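Local coordinates for protein flagellar assembly factor FliW (Geobacillus thermodenitrificans, PDB 5DMD) that probably binds CsrA to relieve its repression of flagellin translation, and probably also binds flagellin during flagellum assembly, at residues 72-77 with 123-128. The protein carries 1 engineered substitution. Sequence-based numbering, arbitrary orientation.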
# COMPACT_ATOMS: atom_id res chain seq x y z
N ILE A 72 -11.95 8.36 0.97
CA ILE A 72 -12.37 7.45 -0.08
C ILE A 72 -13.65 6.75 0.35
O ILE A 72 -13.99 6.68 1.53
CB ILE A 72 -11.27 6.42 -0.45
CG1 ILE A 72 -11.08 5.41 0.69
CG2 ILE A 72 -9.97 7.12 -0.78
CD1 ILE A 72 -10.08 4.31 0.37
N ASP A 73 -14.37 6.25 -0.64
CA ASP A 73 -15.62 5.54 -0.39
C ASP A 73 -15.48 4.20 -1.10
O ASP A 73 -15.50 4.14 -2.33
CB ASP A 73 -16.82 6.34 -0.89
CG ASP A 73 -18.14 5.64 -0.62
OD1 ASP A 73 -18.21 4.84 0.33
OD2 ASP A 73 -19.12 5.93 -1.33
N LEU A 74 -15.30 3.14 -0.32
CA LEU A 74 -15.09 1.82 -0.89
C LEU A 74 -16.39 1.27 -1.44
O LEU A 74 -17.46 1.42 -0.84
CB LEU A 74 -14.56 0.87 0.18
CG LEU A 74 -13.19 1.21 0.77
CD1 LEU A 74 -12.83 0.22 1.87
CD2 LEU A 74 -12.12 1.23 -0.30
N ASP A 75 -16.29 0.61 -2.59
CA ASP A 75 -17.44 0.01 -3.26
C ASP A 75 -17.92 -1.22 -2.51
O ASP A 75 -17.17 -1.85 -1.75
CB ASP A 75 -17.04 -0.37 -4.69
CG ASP A 75 -15.92 -1.39 -4.71
OD1 ASP A 75 -14.75 -0.99 -4.52
OD2 ASP A 75 -16.22 -2.58 -4.93
N ASP A 76 -19.19 -1.58 -2.74
CA ASP A 76 -19.80 -2.68 -2.01
C ASP A 76 -19.06 -3.99 -2.24
O ASP A 76 -18.92 -4.81 -1.32
CB ASP A 76 -21.27 -2.83 -2.42
CG ASP A 76 -22.11 -1.65 -2.00
OD1 ASP A 76 -21.68 -0.91 -1.09
OD2 ASP A 76 -23.20 -1.46 -2.58
N ASN A 77 -18.58 -4.21 -3.46
CA ASN A 77 -17.87 -5.45 -3.76
C ASN A 77 -16.57 -5.56 -2.96
O ASN A 77 -16.24 -6.64 -2.45
CB ASN A 77 -17.59 -5.56 -5.25
CG ASN A 77 -17.06 -6.92 -5.61
OD1 ASN A 77 -17.76 -7.92 -5.47
ND2 ASN A 77 -15.82 -6.97 -6.08
N LYS A 123 -6.48 -5.87 -0.68
CA LYS A 123 -6.82 -5.58 -2.06
C LYS A 123 -6.21 -4.24 -2.43
O LYS A 123 -6.17 -3.33 -1.60
CB LYS A 123 -8.34 -5.51 -2.25
CG LYS A 123 -8.81 -5.21 -3.68
CD LYS A 123 -10.33 -5.28 -3.78
CE LYS A 123 -10.79 -4.99 -5.21
NZ LYS A 123 -12.28 -4.96 -5.32
N GLN A 124 -5.73 -4.11 -3.66
CA GLN A 124 -5.45 -2.78 -4.21
C GLN A 124 -6.68 -2.34 -4.99
O GLN A 124 -7.04 -2.96 -6.00
CB GLN A 124 -4.21 -2.75 -5.10
CG GLN A 124 -3.97 -1.34 -5.65
CD GLN A 124 -2.60 -1.13 -6.25
OE1 GLN A 124 -2.02 -2.04 -6.85
NE2 GLN A 124 -2.07 0.08 -6.10
N VAL A 125 -7.32 -1.27 -4.53
CA VAL A 125 -8.59 -0.80 -5.07
C VAL A 125 -8.28 0.37 -6.00
O VAL A 125 -7.57 1.30 -5.61
CB VAL A 125 -9.52 -0.34 -3.94
CG1 VAL A 125 -10.81 0.25 -4.49
CG2 VAL A 125 -9.78 -1.48 -2.95
N ILE A 126 -8.82 0.33 -7.21
CA ILE A 126 -8.67 1.43 -8.17
C ILE A 126 -9.97 2.23 -8.12
O ILE A 126 -11.02 1.75 -8.54
CB ILE A 126 -8.38 0.92 -9.58
CG1 ILE A 126 -7.11 0.08 -9.59
CG2 ILE A 126 -8.18 2.09 -10.53
CD1 ILE A 126 -6.81 -0.57 -10.93
N LEU A 127 -9.88 3.46 -7.61
CA LEU A 127 -11.05 4.31 -7.43
C LEU A 127 -11.40 4.97 -8.76
O LEU A 127 -10.55 5.64 -9.36
CB LEU A 127 -10.76 5.37 -6.37
CG LEU A 127 -10.25 4.84 -5.03
CD1 LEU A 127 -9.75 5.97 -4.14
CD2 LEU A 127 -11.34 4.05 -4.31
N THR A 128 -12.63 4.79 -9.22
CA THR A 128 -13.06 5.24 -10.54
C THR A 128 -13.92 6.49 -10.51
O THR A 128 -14.17 7.08 -11.57
CB THR A 128 -13.84 4.13 -11.25
OG1 THR A 128 -14.93 3.70 -10.42
CG2 THR A 128 -12.94 2.94 -11.53
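The N-terminal end of the short helix 76-81 in the FliW fold, together with the loop leading into it, packs against the end of strand 121-124 and the chain that runs on from it, with I72, L74, D75 and N77 facing L127, V125 and K123. It is a worked example of a contact graded from apolar to polar along its length. At the apolar end CG2 of I72 lies 3.6 Å from CD1 of L127, and the two side chains meet nearly at right angles. I72 holds CG1 between its own N and carbonyl carbon (chi1 70°), which leaves CG2 as the branch that touches the leucine. Next along, CD2 of L74 reaches CG2 of V125 at a looser 4.5 Å. The side chains of D75 and V125 lie side by side and antiparallel, with OD1 of D75 resting 4.1 Å from CG1 of V125. D75 is the N-cap residue of the helix and its carboxylate caps a backbone N just beyond N77; OD1 is also hydrogen-bonded to the hydroxyl of T78. K123 supplies the polar end: CG is anti to the backbone N (chi1 180°) and the remaining chain is fully extended, carrying NZ to T78 OG1 and Q81 OE1, its hydrogen-bonding partners. NZ stops 4.6 Å from D75 OD2, too far for a salt bridge, and lies 4.1 Å from ND2 of N77, a proximity of two donors and not a bond, with the asparagine side chain set roughly perpendicular to the lysine. The chemistry thus divides the work: the direct contacts are mostly aliphatic, whereas the ammonium and the carboxylate meet through the shared hydroxyl of T78, and their opposite charges probably add a modest attraction beside the helix start.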